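Local coordinates for protein mannan endo-1,4-beta-mannosidase (Mytilus edulis, PDB 2C0H) that hydrolyses internal beta-1,4-mannosidic linkages in the backbones of mannans, galactomannans and glucomannans, acting as a monomeric endo-mannanase of glycosyl hydrolase family 5, at residues 33-38 with 107-112; 55-60 with 332-337; 170-175 with 179-184. The protein carries 3 engineered substitutions. One frame throughout, in Å; residues are numbered along the deposited sequence.

Contact 1: residues 33-38 with 107-112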
ATOM      1  N   ARG A  33      15.210  -1.037  -8.001  1.00 16.38           N
ATOM      2  CA  ARG A  33      16.628  -1.242  -7.731  1.00 17.04           C
ATOM      3  C   ARG A  33      17.120  -0.282  -6.625  1.00 16.25           C
ATOM      4  O   ARG A  33      18.191   0.321  -6.735  1.00 16.92           O
ATOM      5  CB  ARG A  33      17.417  -1.045  -9.037  1.00 17.96           C
ATOM      6  CG  ARG A  33      17.078  -2.037 -10.111  1.00 19.33           C
ATOM      7  CD  ARG A  33      17.900  -1.831 -11.385  1.00 21.07           C
ATOM      8  NE  ARG A  33      17.347  -2.617 -12.486  1.00 23.69           N
ATOM      9  CZ  ARG A  33      17.612  -3.898 -12.741  1.00 26.88           C
ATOM     10  NH1 ARG A  33      18.449  -4.601 -11.979  1.00 29.28           N
ATOM     11  NH2 ARG A  33      17.023  -4.485 -13.779  1.00 29.02           N
ATOM     12  N   ASP A  34      16.350  -0.173  -5.543  1.00 15.30           N
ATOM     13  CA  ASP A  34      16.676   0.754  -4.457  1.00 15.64           C
ATOM     14  C   ASP A  34      17.280   0.092  -3.205  1.00 14.94           C
ATOM     15  O   ASP A  34      17.922   0.768  -2.404  1.00 14.81           O
ATOM     16  CB  ASP A  34      15.434   1.558  -4.063  1.00 15.64           C
ATOM     17  CG  ASP A  34      15.157   2.715  -5.000  1.00 16.95           C
ATOM     18  OD1 ASP A  34      16.126   3.410  -5.369  1.00 19.31           O
ATOM     19  OD2 ASP A  34      13.983   2.958  -5.328  1.00 17.47           O
ATOM     20  N   PHE A  35      17.032  -1.207  -3.013  1.00 15.22           N
ATOM     21  CA  PHE A  35      17.472  -1.929  -1.821  1.00 15.53           C
ATOM     22  C   PHE A  35      18.062  -3.277  -2.228  1.00 15.77           C
ATOM     23  O   PHE A  35      17.587  -3.885  -3.181  1.00 16.51           O
ATOM     24  CB  PHE A  35      16.286  -2.146  -0.861  1.00 15.12           C
ATOM     25  CG  PHE A  35      15.629  -0.861  -0.418  1.00 14.74           C
ATOM     26  CD1 PHE A  35      16.104  -0.165   0.680  1.00 14.20           C
ATOM     27  CD2 PHE A  35      14.573  -0.335  -1.128  1.00 16.13           C
ATOM     28  CE1 PHE A  35      15.516   1.023   1.079  1.00 15.35           C
ATOM     29  CE2 PHE A  35      13.983   0.870  -0.733  1.00 14.86           C
ATOM     30  CZ  PHE A  35      14.458   1.533   0.363  1.00 14.57           C
ATOM     31  N   GLY A  36      19.077  -3.727  -1.499  1.00 16.70           N
ATOM     32  CA  GLY A  36      19.819  -4.936  -1.843  1.00 17.12           C
ATOM     33  C   GLY A  36      20.922  -4.634  -2.836  1.00 17.67           C
ATOM     34  O   GLY A  36      20.886  -3.611  -3.521  1.00 17.82           O
ATOM     35  N   HIS A  37      21.914  -5.517  -2.914  1.00 18.71           N
ATOM     36  CA  HIS A  37      23.046  -5.332  -3.826  1.00 19.61           C
ATOM     37  C   HIS A  37      23.724  -3.969  -3.639  1.00 19.87           C
ATOM     38  O   HIS A  37      24.173  -3.343  -4.609  1.00 20.30           O
ATOM     39  CB  HIS A  37      22.592  -5.555  -5.280  1.00 20.53           C
ATOM     40  CG  HIS A  37      21.905  -6.870  -5.495  1.00 22.70           C
ATOM     41  ND1 HIS A  37      22.580  -8.071  -5.452  1.00 26.19           N
ATOM     42  CD2 HIS A  37      20.607  -7.176  -5.722  1.00 25.32           C
ATOM     43  CE1 HIS A  37      21.727  -9.060  -5.651  1.00 25.51           C
ATOM     44  NE2 HIS A  37      20.524  -8.546  -5.821  1.00 26.52           N
ATOM     45  N   ASN A  38      23.800  -3.517  -2.388  1.00 20.17           N
ATOM     46  CA  ASN A  38      24.426  -2.244  -2.032  1.00 20.30           C
ATOM     47  C   ASN A  38      23.809  -1.059  -2.785  1.00 20.27           C
ATOM     48  O   ASN A  38      24.493  -0.077  -3.059  1.00 20.42           O
ATOM     49  CB  ASN A  38      25.939  -2.315  -2.281  1.00 21.32           C
ATOM     50  CG  ASN A  38      26.630  -3.326  -1.380  1.00 23.70           C
ATOM     51  OD1 ASN A  38      26.717  -3.133  -0.165  1.00 28.12           O
ATOM     52  ND2 ASN A  38      27.119  -4.413  -1.972  1.00 28.03           N
ATOM     53  N   ILE A 107       7.752   4.212   7.715  1.00 12.47           N
ATOM     54  CA  ILE A 107       7.878   3.706   6.360  1.00 12.23           C
ATOM     55  C   ILE A 107       6.921   2.541   6.090  1.00 12.31           C
ATOM     56  O   ILE A 107       6.822   1.604   6.894  1.00 11.77           O
ATOM     57  CB  ILE A 107       9.356   3.240   6.090  1.00 12.24           C
ATOM     58  CG1 ILE A 107      10.371   4.357   6.386  1.00 13.46           C
ATOM     59  CG2 ILE A 107       9.539   2.687   4.691  1.00 13.16           C
ATOM     60  CD1 ILE A 107      10.126   5.660   5.646  1.00 15.13           C
ATOM     61  N   PHE A 108       6.264   2.586   4.939  1.00 11.30           N
ATOM     62  CA  PHE A 108       5.438   1.483   4.443  1.00 12.54           C
ATOM     63  C   PHE A 108       6.067   0.935   3.165  1.00 12.97           C
ATOM     64  O   PHE A 108       6.183   1.652   2.180  1.00 13.84           O
ATOM     65  CB  PHE A 108       3.999   1.939   4.221  1.00 13.89           C
ATOM     66  CG  PHE A 108       3.309   2.312   5.492  1.00 14.01           C
ATOM     67  CD1 PHE A 108       2.534   1.381   6.169  1.00 15.67           C
ATOM     68  CD2 PHE A 108       3.493   3.565   6.050  1.00 13.64           C
ATOM     69  CE1 PHE A 108       1.936   1.703   7.364  1.00 14.47           C
ATOM     70  CE2 PHE A 108       2.893   3.889   7.270  1.00 14.48           C
ATOM     71  CZ  PHE A 108       2.092   2.961   7.894  1.00 13.67           C
ATOM     72  N   PHE A 109       6.490  -0.329   3.186  1.00 12.57           N
ATOM     73  CA  PHE A 109       7.093  -0.971   2.029  1.00 12.58           C
ATOM     74  C   PHE A 109       6.030  -1.706   1.179  1.00 12.66           C
ATOM     75  O   PHE A 109       5.238  -2.503   1.691  1.00 13.10           O
ATOM     76  CB  PHE A 109       8.163  -1.987   2.462  1.00 12.55           C
ATOM     77  CG  PHE A 109       9.424  -1.379   3.031  1.00 12.41           C
ATOM     78  CD1 PHE A 109      10.360  -0.787   2.190  1.00 12.64           C
ATOM     79  CD2 PHE A 109       9.720  -1.480   4.373  1.00 14.88           C
ATOM     80  CE1 PHE A 109      11.544  -0.268   2.687  1.00 14.52           C
ATOM     81  CE2 PHE A 109      10.900  -0.952   4.882  1.00 14.27           C
ATOM     82  CZ  PHE A 109      11.815  -0.354   4.037  1.00 13.34           C
ATOM     83  N   THR A 110       6.001  -1.434  -0.125  1.00 12.21           N
ATOM     84  CA  THR A 110       5.074  -2.104  -1.050  1.00 12.64           C
ATOM     85  C   THR A 110       5.819  -3.208  -1.799  1.00 12.42           C
ATOM     86  O   THR A 110       6.795  -2.948  -2.499  1.00 13.31           O
ATOM     87  CB  THR A 110       4.473  -1.115  -2.073  1.00 13.57           C
ATOM     88  OG1 THR A 110       3.858  -0.043  -1.366  1.00 15.71           O
ATOM     89  CG2 THR A 110       3.435  -1.757  -2.923  1.00 14.08           C
ATOM     90  N   LEU A 111       5.364  -4.445  -1.668  1.00 12.23           N
ATOM     91  CA  LEU A 111       6.122  -5.579  -2.182  1.00 11.76           C
ATOM     92  C   LEU A 111       6.091  -5.675  -3.721  1.00 11.64           C
ATOM     93  O   LEU A 111       7.160  -5.684  -4.333  1.00 12.27           O
ATOM     94  CB  LEU A 111       5.587  -6.890  -1.564  1.00 11.80           C
ATOM     95  CG  LEU A 111       5.729  -7.003  -0.048  1.00 13.02           C
ATOM     96  CD1 LEU A 111       5.077  -8.329   0.353  1.00 15.28           C
ATOM     97  CD2 LEU A 111       7.146  -6.918   0.440  1.00 15.88           C
ATOM     98  N   TRP A 112       4.896  -5.743  -4.305  1.00 11.11           N
ATOM     99  CA  TRP A 112       4.680  -6.007  -5.748  1.00 11.25           C
ATOM    100  C   TRP A 112       3.886  -4.913  -6.447  1.00 12.02           C
ATOM    101  O   TRP A 112       3.252  -4.082  -5.800  1.00 12.22           O
ATOM    102  CB  TRP A 112       3.959  -7.341  -5.948  1.00 11.47           C
ATOM    103  CG  TRP A 112       4.595  -8.465  -5.190  1.00 11.36           C
ATOM    104  CD1 TRP A 112       4.116  -9.056  -4.050  1.00 11.66           C
ATOM    105  CD2 TRP A 112       5.823  -9.131  -5.498  1.00 10.74           C
ATOM    106  NE1 TRP A 112       4.962 -10.031  -3.644  1.00 12.21           N
ATOM    107  CE2 TRP A 112       6.022 -10.106  -4.505  1.00 10.97           C
ATOM    108  CE3 TRP A 112       6.785  -8.987  -6.510  1.00 12.02           C
ATOM    109  CZ2 TRP A 112       7.136 -10.957  -4.499  1.00 11.58           C
ATOM    110  CZ3 TRP A 112       7.901  -9.831  -6.498  1.00 13.05           C
ATOM    111  CH2 TRP A 112       8.056 -10.805  -5.494  1.00 11.33           C
TER

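Contact 2: residues 55-60 with 332-337. Unlike the reference sequence in segment 332-337: M337 (reference Ile).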
ATOM      1  N   GLN A  55       9.737  16.014   7.240  1.00 17.48           N
ATOM      2  CA  GLN A  55       9.727  16.342   8.665  1.00 17.79           C
ATOM      3  C   GLN A  55       9.478  17.823   8.880  1.00 17.46           C
ATOM      4  O   GLN A  55       8.662  18.202   9.722  1.00 16.90           O
ATOM      5  CB  GLN A  55      11.024  15.936   9.377  1.00 17.69           C
ATOM      6  CG  GLN A  55      10.974  16.277  10.876  1.00 18.79           C
ATOM      7  CD  GLN A  55      12.146  15.767  11.676  1.00 19.08           C
ATOM      8  OE1 GLN A  55      13.278  15.730  11.208  1.00 21.64           O
ATOM      9  NE2 GLN A  55      11.878  15.404  12.926  1.00 23.84           N
ATOM     10  N   SER A  56      10.157  18.656   8.108  1.00 17.68           N
ATOM     11  CA  SER A  56       9.980  20.090   8.283  1.00 18.14           C
ATOM     12  C   SER A  56       8.569  20.586   7.884  1.00 17.90           C
ATOM     13  O   SER A  56       8.141  21.639   8.373  1.00 19.43           O
ATOM     14  CB  SER A  56      11.081  20.857   7.554  1.00 18.72           C
ATOM     15  OG  SER A  56      10.974  20.732   6.160  1.00 22.28           O
ATOM     16  N   HIS A  57       7.857  19.859   7.013  1.00 16.90           N
ATOM     17  CA  HIS A  57       6.476  20.213   6.612  1.00 16.34           C
ATOM     18  C   HIS A  57       5.375  19.397   7.295  1.00 15.69           C
ATOM     19  O   HIS A  57       4.229  19.418   6.879  1.00 16.84           O
ATOM     20  CB  HIS A  57       6.328  20.107   5.103  1.00 16.23           C
ATOM     21  CG  HIS A  57       7.090  21.158   4.370  1.00 16.98           C
ATOM     22  ND1 HIS A  57       8.441  21.062   4.139  1.00 17.63           N
ATOM     23  CD2 HIS A  57       6.692  22.337   3.834  1.00 19.07           C
ATOM     24  CE1 HIS A  57       8.850  22.144   3.495  1.00 19.21           C
ATOM     25  NE2 HIS A  57       7.808  22.930   3.299  1.00 18.42           N
ATOM     26  N   GLY A  58       5.731  18.658   8.329  1.00 15.36           N
ATOM     27  CA  GLY A  58       4.740  17.951   9.125  1.00 15.75           C
ATOM     28  C   GLY A  58       4.246  16.599   8.635  1.00 15.82           C
ATOM     29  O   GLY A  58       3.266  16.098   9.170  1.00 16.89           O
ATOM     30  N   GLY A  59       4.908  16.014   7.645  1.00 15.29           N
ATOM     31  CA  GLY A  59       4.589  14.653   7.186  1.00 14.31           C
ATOM     32  C   GLY A  59       5.158  13.651   8.163  1.00 14.00           C
ATOM     33  O   GLY A  59       6.194  13.904   8.799  1.00 15.12           O
ATOM     34  N   ASN A  60       4.502  12.495   8.261  1.00 12.36           N
ATOM     35  CA  ASN A  60       4.890  11.462   9.219  1.00 12.37           C
ATOM     36  C   ASN A  60       5.035  10.080   8.605  1.00 11.85           C
ATOM     37  O   ASN A  60       5.296   9.117   9.337  1.00 12.53           O
ATOM     38  CB  ASN A  60       3.899  11.404  10.395  1.00 13.04           C
ATOM     39  CG  ASN A  60       2.465  11.080   9.978  1.00 12.02           C
ATOM     40  OD1 ASN A  60       2.210  10.362   9.004  1.00 12.45           O
ATOM     41  ND2 ASN A  60       1.503  11.592  10.750  1.00 12.63           N
ATOM     42  N   ASN A 332       3.533  21.394  -4.117  1.00 15.26           N
ATOM     43  CA  ASN A 332       2.080  21.273  -3.897  1.00 15.23           C
ATOM     44  C   ASN A 332       1.806  20.225  -2.821  1.00 15.00           C
ATOM     45  O   ASN A 332       0.921  20.378  -1.982  1.00 15.28           O
ATOM     46  CB  ASN A 332       1.340  20.851  -5.165  1.00 16.40           C
ATOM     47  CG  ASN A 332       1.065  22.006  -6.116  1.00 18.32           C
ATOM     48  OD1 ASN A 332       1.251  23.182  -5.775  1.00 22.17           O
ATOM     49  ND2 ASN A 332       0.585  21.671  -7.303  1.00 20.52           N
ATOM     50  N   GLN A 333       2.558  19.134  -2.879  1.00 13.91           N
ATOM     51  CA  GLN A 333       2.376  18.049  -1.924  1.00 13.53           C
ATOM     52  C   GLN A 333       2.773  18.450  -0.518  1.00 13.21           C
ATOM     53  O   GLN A 333       2.042  18.169   0.458  1.00 13.69           O
ATOM     54  CB  GLN A 333       3.166  16.818  -2.385  1.00 12.46           C
ATOM     55  CG  GLN A 333       2.684  16.208  -3.708  1.00 13.08           C
ATOM     56  CD  GLN A 333       3.633  15.155  -4.233  1.00 14.19           C
ATOM     57  OE1 GLN A 333       3.765  14.076  -3.641  1.00 14.59           O
ATOM     58  NE2 GLN A 333       4.295  15.441  -5.350  1.00 13.55           N
ATOM     59  N   LEU A 334       3.930  19.103  -0.391  1.00 12.68           N
ATOM     60  CA  LEU A 334       4.420  19.609   0.892  1.00 13.25           C
ATOM     61  C   LEU A 334       3.474  20.670   1.484  1.00 13.22           C
ATOM     62  O   LEU A 334       3.240  20.697   2.677  1.00 13.70           O
ATOM     63  CB  LEU A 334       5.828  20.179   0.737  1.00 13.50           C
ATOM     64  CG  LEU A 334       6.952  19.190   0.411  1.00 13.74           C
ATOM     65  CD1 LEU A 334       8.267  19.927   0.159  1.00 15.66           C
ATOM     66  CD2 LEU A 334       7.116  18.155   1.510  1.00 15.39           C
ATOM     67  N   ARG A 335       2.915  21.533   0.644  1.00 14.76           N
ATOM     68  CA  ARG A 335       1.960  22.535   1.126  1.00 15.18           C
ATOM     69  C   ARG A 335       0.698  21.851   1.686  1.00 15.25           C
ATOM     70  O   ARG A 335       0.135  22.285   2.681  1.00 15.85           O
ATOM     71  CB  ARG A 335       1.596  23.501  -0.012  1.00 15.78           C
ATOM     72  CG  ARG A 335       1.139  24.887   0.420  1.00 16.75           C
ATOM     73  CD  ARG A 335       0.766  25.719  -0.801  1.00 16.87           C
ATOM     74  NE  ARG A 335      -0.440  25.178  -1.423  1.00 18.06           N
ATOM     75  CZ  ARG A 335      -0.516  24.595  -2.617  1.00 19.10           C
ATOM     76  NH1 ARG A 335       0.524  24.559  -3.436  1.00 20.39           N
ATOM     77  NH2 ARG A 335      -1.683  24.111  -3.027  1.00 20.16           N
ATOM     78  N   GLY A 336       0.269  20.760   1.061  1.00 14.85           N
ATOM     79  CA  GLY A 336      -0.859  19.988   1.563  1.00 15.65           C
ATOM     80  C   GLY A 336      -0.568  19.389   2.921  1.00 15.39           C
ATOM     81  O   GLY A 336      -1.380  19.524   3.842  1.00 15.58           O
ATOM     82  N   MET A 337       0.577  18.715   3.060  1.00 16.18           N
ATOM     83  CA  MET A 337       1.000  18.116   4.343  1.00 16.54           C
ATOM     84  C   MET A 337       1.058  19.152   5.450  1.00 16.40           C
ATOM     85  O   MET A 337       0.622  18.922   6.567  1.00 15.75           O
ATOM     86  CB  MET A 337       2.402  17.511   4.252  1.00 18.02           C
ATOM     87  CG  MET A 337       2.517  16.245   3.537  1.00 20.18           C
ATOM     88  SD  MET A 337       4.275  15.831   3.451  1.00 18.75           S
ATOM     89  CE  MET A 337       4.276  15.327   1.733  1.00 20.55           C
TER
HETATM   90  O   HOH W   1       0.816  16.555   7.774  1.00 18.23           O

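Contact 3: residues 170-175 with 179-184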
ATOM      1  N   PRO A 170     -12.111  -8.583 -15.988  1.00 18.14           N
ATOM      2  CA  PRO A 170     -13.441  -8.009 -15.752  1.00 19.01           C
ATOM      3  C   PRO A 170     -14.595  -8.732 -16.492  1.00 19.61           C
ATOM      4  O   PRO A 170     -14.360  -9.488 -17.432  1.00 19.36           O
ATOM      5  CB  PRO A 170     -13.276  -6.560 -16.252  1.00 18.80           C
ATOM      6  CG  PRO A 170     -12.247  -6.637 -17.287  1.00 19.34           C
ATOM      7  CD  PRO A 170     -11.336  -7.792 -16.963  1.00 18.48           C
ATOM      8  N   GLY A 171     -15.834  -8.495 -16.062  1.00 20.66           N
ATOM      9  CA  GLY A 171     -17.010  -9.006 -16.755  1.00 21.68           C
ATOM     10  C   GLY A 171     -17.358 -10.455 -16.478  1.00 22.67           C
ATOM     11  O   GLY A 171     -18.184 -11.042 -17.187  1.00 23.12           O
ATOM     12  N   GLU A 172     -16.753 -11.032 -15.447  1.00 23.26           N
ATOM     13  CA  GLU A 172     -16.942 -12.449 -15.148  1.00 24.35           C
ATOM     14  C   GLU A 172     -18.068 -12.652 -14.143  1.00 24.91           C
ATOM     15  O   GLU A 172     -18.104 -11.995 -13.110  1.00 24.63           O
ATOM     16  CB  GLU A 172     -15.653 -13.069 -14.606  1.00 24.83           C
ATOM     17  CG  GLU A 172     -14.503 -13.078 -15.596  1.00 28.27           C
ATOM     18  CD  GLU A 172     -13.833 -14.446 -15.722  1.00 34.79           C
ATOM     19  OE1 GLU A 172     -13.911 -15.041 -16.825  1.00 38.46           O
ATOM     20  OE2 GLU A 172     -13.235 -14.930 -14.729  1.00 38.18           O
ATOM     21  N   SER A 173     -18.985 -13.565 -14.458  1.00 25.45           N
ATOM     22  CA  SER A 173     -20.027 -13.974 -13.523  1.00 26.33           C
ATOM     23  C   SER A 173     -19.475 -14.970 -12.506  1.00 26.49           C
ATOM     24  O   SER A 173     -18.547 -15.712 -12.806  1.00 26.68           O
ATOM     25  CB  SER A 173     -21.191 -14.621 -14.277  1.00 26.64           C
ATOM     26  OG  SER A 173     -21.831 -13.670 -15.107  1.00 28.82           O
ATOM     27  N   SER A 174     -20.051 -14.980 -11.307  1.00 27.16           N
ATOM     28  CA  SER A 174     -19.701 -15.968 -10.285  1.00 27.73           C
ATOM     29  C   SER A 174     -20.887 -16.259  -9.380  1.00 28.11           C
ATOM     30  O   SER A 174     -21.710 -15.381  -9.127  1.00 27.93           O
ATOM     31  CB  SER A 174     -18.528 -15.470  -9.436  1.00 27.90           C
ATOM     32  OG  SER A 174     -18.225 -16.373  -8.378  1.00 28.25           O
ATOM     33  N   SER A 175     -20.953 -17.498  -8.889  1.00 28.84           N
ATOM     34  CA  SER A 175     -21.916 -17.891  -7.855  1.00 29.43           C
ATOM     35  C   SER A 175     -21.564 -17.297  -6.489  1.00 29.65           C
ATOM     36  O   SER A 175     -22.443 -17.139  -5.632  1.00 29.91           O
ATOM     37  CB  SER A 175     -21.988 -19.418  -7.746  1.00 29.44           C
ATOM     38  OG  SER A 175     -22.412 -19.987  -8.974  1.00 31.53           O
ATOM     39  N   PHE A 179     -16.522 -12.632  -5.931  1.00 27.03           N
ATOM     40  CA  PHE A 179     -15.666 -12.942  -7.089  1.00 26.31           C
ATOM     41  C   PHE A 179     -16.262 -12.499  -8.428  1.00 25.45           C
ATOM     42  O   PHE A 179     -15.609 -12.633  -9.463  1.00 25.61           O
ATOM     43  CB  PHE A 179     -15.346 -14.438  -7.178  1.00 26.47           C
ATOM     44  CG  PHE A 179     -14.649 -15.002  -5.965  1.00 26.12           C
ATOM     45  CD1 PHE A 179     -13.789 -14.227  -5.190  1.00 26.82           C
ATOM     46  CD2 PHE A 179     -14.829 -16.332  -5.624  1.00 26.50           C
ATOM     47  CE1 PHE A 179     -13.155 -14.768  -4.082  1.00 27.07           C
ATOM     48  CE2 PHE A 179     -14.186 -16.881  -4.524  1.00 26.50           C
ATOM     49  CZ  PHE A 179     -13.359 -16.101  -3.750  1.00 26.93           C
ATOM     50  N   ASP A 180     -17.485 -11.980  -8.410  1.00 24.59           N
ATOM     51  CA  ASP A 180     -18.173 -11.538  -9.622  1.00 23.62           C
ATOM     52  C   ASP A 180     -17.574 -10.195 -10.035  1.00 22.49           C
ATOM     53  O   ASP A 180     -17.483  -9.290  -9.211  1.00 22.34           O
ATOM     54  CB  ASP A 180     -19.682 -11.411  -9.335  1.00 24.56           C
ATOM     55  CG  ASP A 180     -20.524 -11.235 -10.593  1.00 25.38           C
ATOM     56  OD1 ASP A 180     -21.300 -12.160 -10.936  1.00 28.12           O
ATOM     57  OD2 ASP A 180     -20.447 -10.161 -11.225  1.00 26.23           O
ATOM     58  N   THR A 181     -17.151 -10.059 -11.290  1.00 20.86           N
ATOM     59  CA  THR A 181     -16.530  -8.811 -11.742  1.00 20.93           C
ATOM     60  C   THR A 181     -17.333  -8.111 -12.845  1.00 20.71           C
ATOM     61  O   THR A 181     -16.784  -7.278 -13.570  1.00 19.75           O
ATOM     62  CB  THR A 181     -15.070  -9.037 -12.212  1.00 20.21           C
ATOM     63  OG1 THR A 181     -15.044  -9.959 -13.308  1.00 18.97           O
ATOM     64  CG2 THR A 181     -14.209  -9.581 -11.081  1.00 20.76           C
ATOM     65  N   ARG A 182     -18.626  -8.414 -12.956  1.00 21.17           N
ATOM     66  CA  ARG A 182     -19.478  -7.770 -13.979  1.00 21.99           C
ATOM     67  C   ARG A 182     -19.555  -6.270 -13.764  1.00 21.82           C
ATOM     68  O   ARG A 182     -19.625  -5.503 -14.729  1.00 22.07           O
ATOM     69  CB  ARG A 182     -20.883  -8.385 -14.033  1.00 22.45           C
ATOM     70  CG  ARG A 182     -20.902  -9.747 -14.687  1.00 24.22           C
ATOM     71  CD  ARG A 182     -22.294 -10.320 -14.774  1.00 26.07           C
ATOM     72  NE  ARG A 182     -22.832 -10.657 -13.456  1.00 29.86           N
ATOM     73  CZ  ARG A 182     -23.753  -9.954 -12.793  1.00 32.41           C
ATOM     74  NH1 ARG A 182     -24.278  -8.837 -13.295  1.00 35.01           N
ATOM     75  NH2 ARG A 182     -24.159 -10.377 -11.601  1.00 32.92           N
ATOM     76  N   HIS A 183     -19.501  -5.859 -12.503  1.00 21.39           N
ATOM     77  CA  HIS A 183     -19.534  -4.440 -12.158  1.00 21.35           C
ATOM     78  C   HIS A 183     -18.279  -3.683 -12.576  1.00 21.26           C
ATOM     79  O   HIS A 183     -18.297  -2.449 -12.578  1.00 21.69           O
ATOM     80  CB  HIS A 183     -19.786  -4.235 -10.662  1.00 21.56           C
ATOM     81  CG  HIS A 183     -18.651  -4.661  -9.790  1.00 21.06           C
ATOM     82  ND1 HIS A 183     -18.344  -5.985  -9.568  1.00 22.17           N
ATOM     83  CD2 HIS A 183     -17.740  -3.943  -9.094  1.00 20.14           C
ATOM     84  CE1 HIS A 183     -17.297  -6.066  -8.770  1.00 22.38           C
ATOM     85  NE2 HIS A 183     -16.910  -4.839  -8.467  1.00 20.63           N
ATOM     86  N   LEU A 184     -17.197  -4.399 -12.903  1.00 20.69           N
ATOM     87  CA  LEU A 184     -15.951  -3.763 -13.373  1.00 20.77           C
ATOM     88  C   LEU A 184     -15.915  -3.606 -14.893  1.00 21.02           C
ATOM     89  O   LEU A 184     -15.003  -2.974 -15.433  1.00 20.91           O
ATOM     90  CB  LEU A 184     -14.717  -4.556 -12.915  1.00 20.62           C
ATOM     91  CG  LEU A 184     -14.538  -4.762 -11.402  1.00 19.49           C
ATOM     92  CD1 LEU A 184     -13.230  -5.508 -11.086  1.00 19.85           C
ATOM     93  CD2 LEU A 184     -14.595  -3.437 -10.643  1.00 19.99           C
TER

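Contact 1: residues 33-38 with 107-112
F35 meets F109 from a loop tied down by the D34 carboxylate, whose two oxygens are each gripped by a backbone amide: OD1 by N30 N and OD2 by V29 N. The contact itself is wholly apolar and consists of one aromatic pair. F109 turns its edge toward the face of F35 in a T-shaped stack, with ring planes at 86° and centroids 5.8 Å apart. The touching atoms are F109 CE1 and F35 CZ, 4.1 Å apart; CE1 stands over the F35 face but displaced toward the rim, so the edge meets the outer part of that ring and not its middle. The two backbones stay well apart, with F35 CA 11.1 Å from F109 CA, and the rings bridge that gap. In F35 the ring swings to the side of the backbone N, opposite the carbonyl carbon (chi1 -59°), which carries it away from the loop and toward the strand. One face of the F109 ring is covered from its own strand by I107 CG2, 3.8 Å above its plane and over its centre. The place is the layer between barrel wall and outer helices of this TIM barrel. F35 comes from the loop that leads from strand 17-25 to helix 40-56 and lies against L66 of strand 61-68 and L89 of helix 89-102. F109, on strand 106-113, packs on V64 of strand 61-68 and L155 of strand 155-162, the two strands that flank its own, while I107 reaches Y96, L97 and A100 of helix 89-102.

Contact 2: residues 55-60 with 332-337
The imidazole of H57 lies across L334 at about a right angle, and the leucine lies over one of its faces. L334 CB makes a CH-pi contact there, 4.0 Å from the ring centroid and 19° off the ring normal. The two methyls extend the cover over other parts of the ring: L334 CD1 approaches H57 CE1 at 4.0 Å, and L334 CD2 lies 4.1 Å from H57 ND1. Next along the helix, M337, an isoleucine in the reference sequence, sets its CB 3.7 Å from H57 O. Its chain runs extended through chi2 (175°) to bring SD to 3.9 Å from G59 CA, an approach made easy by the lack of a side chain on G59; the bend at chi3 then only turns the CE methyl. Between the two backbones a water donates to both G58 O (2.9 Å) and M337 O (2.7 Å), satisfying two carbonyls at once. The turn that carries H57 to G59 is a Schellman motif that ends helix 40-56: G58, with positive phi, is its C-prime residue, G59 N returns to M54 O and G58 N to Q55 O. In the TIM barrel, helix 40-56 is the first of the outer ring and helix 330-339 the last, so the contact lies at the seam where the ring closes. Further out, H57 ND1 bonds to D53 O one turn back, which helps fix the rotation of the imidazole over L334. M337 also packs on S22 and A24 of strand 17-25 and on F309 of helix 305-314. On the other side of helix 330-339, R335 NH1 donates to N332 OD1 at 2.8 Å, with N332 OD1 near the guanidinium plane, while R335 NE forms a salt bridge with E306.

Contact 3: residues 170-175 with 179-184
G171 and E172 are tied to T181 by backbone bonds, beside an Asx turn made by D180, inside the long loop that joins strand 155-162 to helix 198-215 of the barrel. This is the tight part. T181 N gives E172 O an in-plane bond of 2.8 Å, and G171 N reaches T181 O at 2.9 Å from above the carbonyl plane. L184 N binds T181 O from the opposite face, so two amides hold that oxygen. T181 OG1 sits between its own N and carbonyl carbon (chi1 60°), where it accepts E172 N at 2.9 Å and also bonds K169 O. Beside these bonds, D180 closes its turn with OD2 taking R182 N at 3.1 Å; OD1 of the same carboxylate accepts S174 N, also at 3.1 Å, from 45° out of its plane. The S174 hydroxyl, OG, bonds E176 O. P170 CB and L184 CB touch at 4.2 Å, and the L184 side chain comes within about 4 Å of that of W226, a probable substrate-binding residue. The solvent side is looser. The end of E172 turns away, and R182 folds back to D180 in a salt bridge whose bonds to OD1 are long and weak. On this exposed side S173 OG lies against the R182 side chain, 3.4 Å from CD.

How the contacts relate
Contacts 1 and 2 are buried and belong to the barrel framework, whereas contact 3 is only partly buried and lies across the chain's centre from both. Contact 1 brings a loop to a barrel strand by aromatic rings alone; contact 2 joins a helix end to another helix through imidazole, aliphatic groups and a bridging water; contact 3 folds one loop onto itself, by backbone amides, a threonine hydroxyl and a carboxylate. Strand 17-25 relates the first two: the loop of 33-38 follows it, and M337 packs on it. The nearest atoms of contacts 1 and 2 are about 6 Å apart, those of contacts 1 and 3 about 17 Å, and those of contacts 2 and 3 about 26 Å.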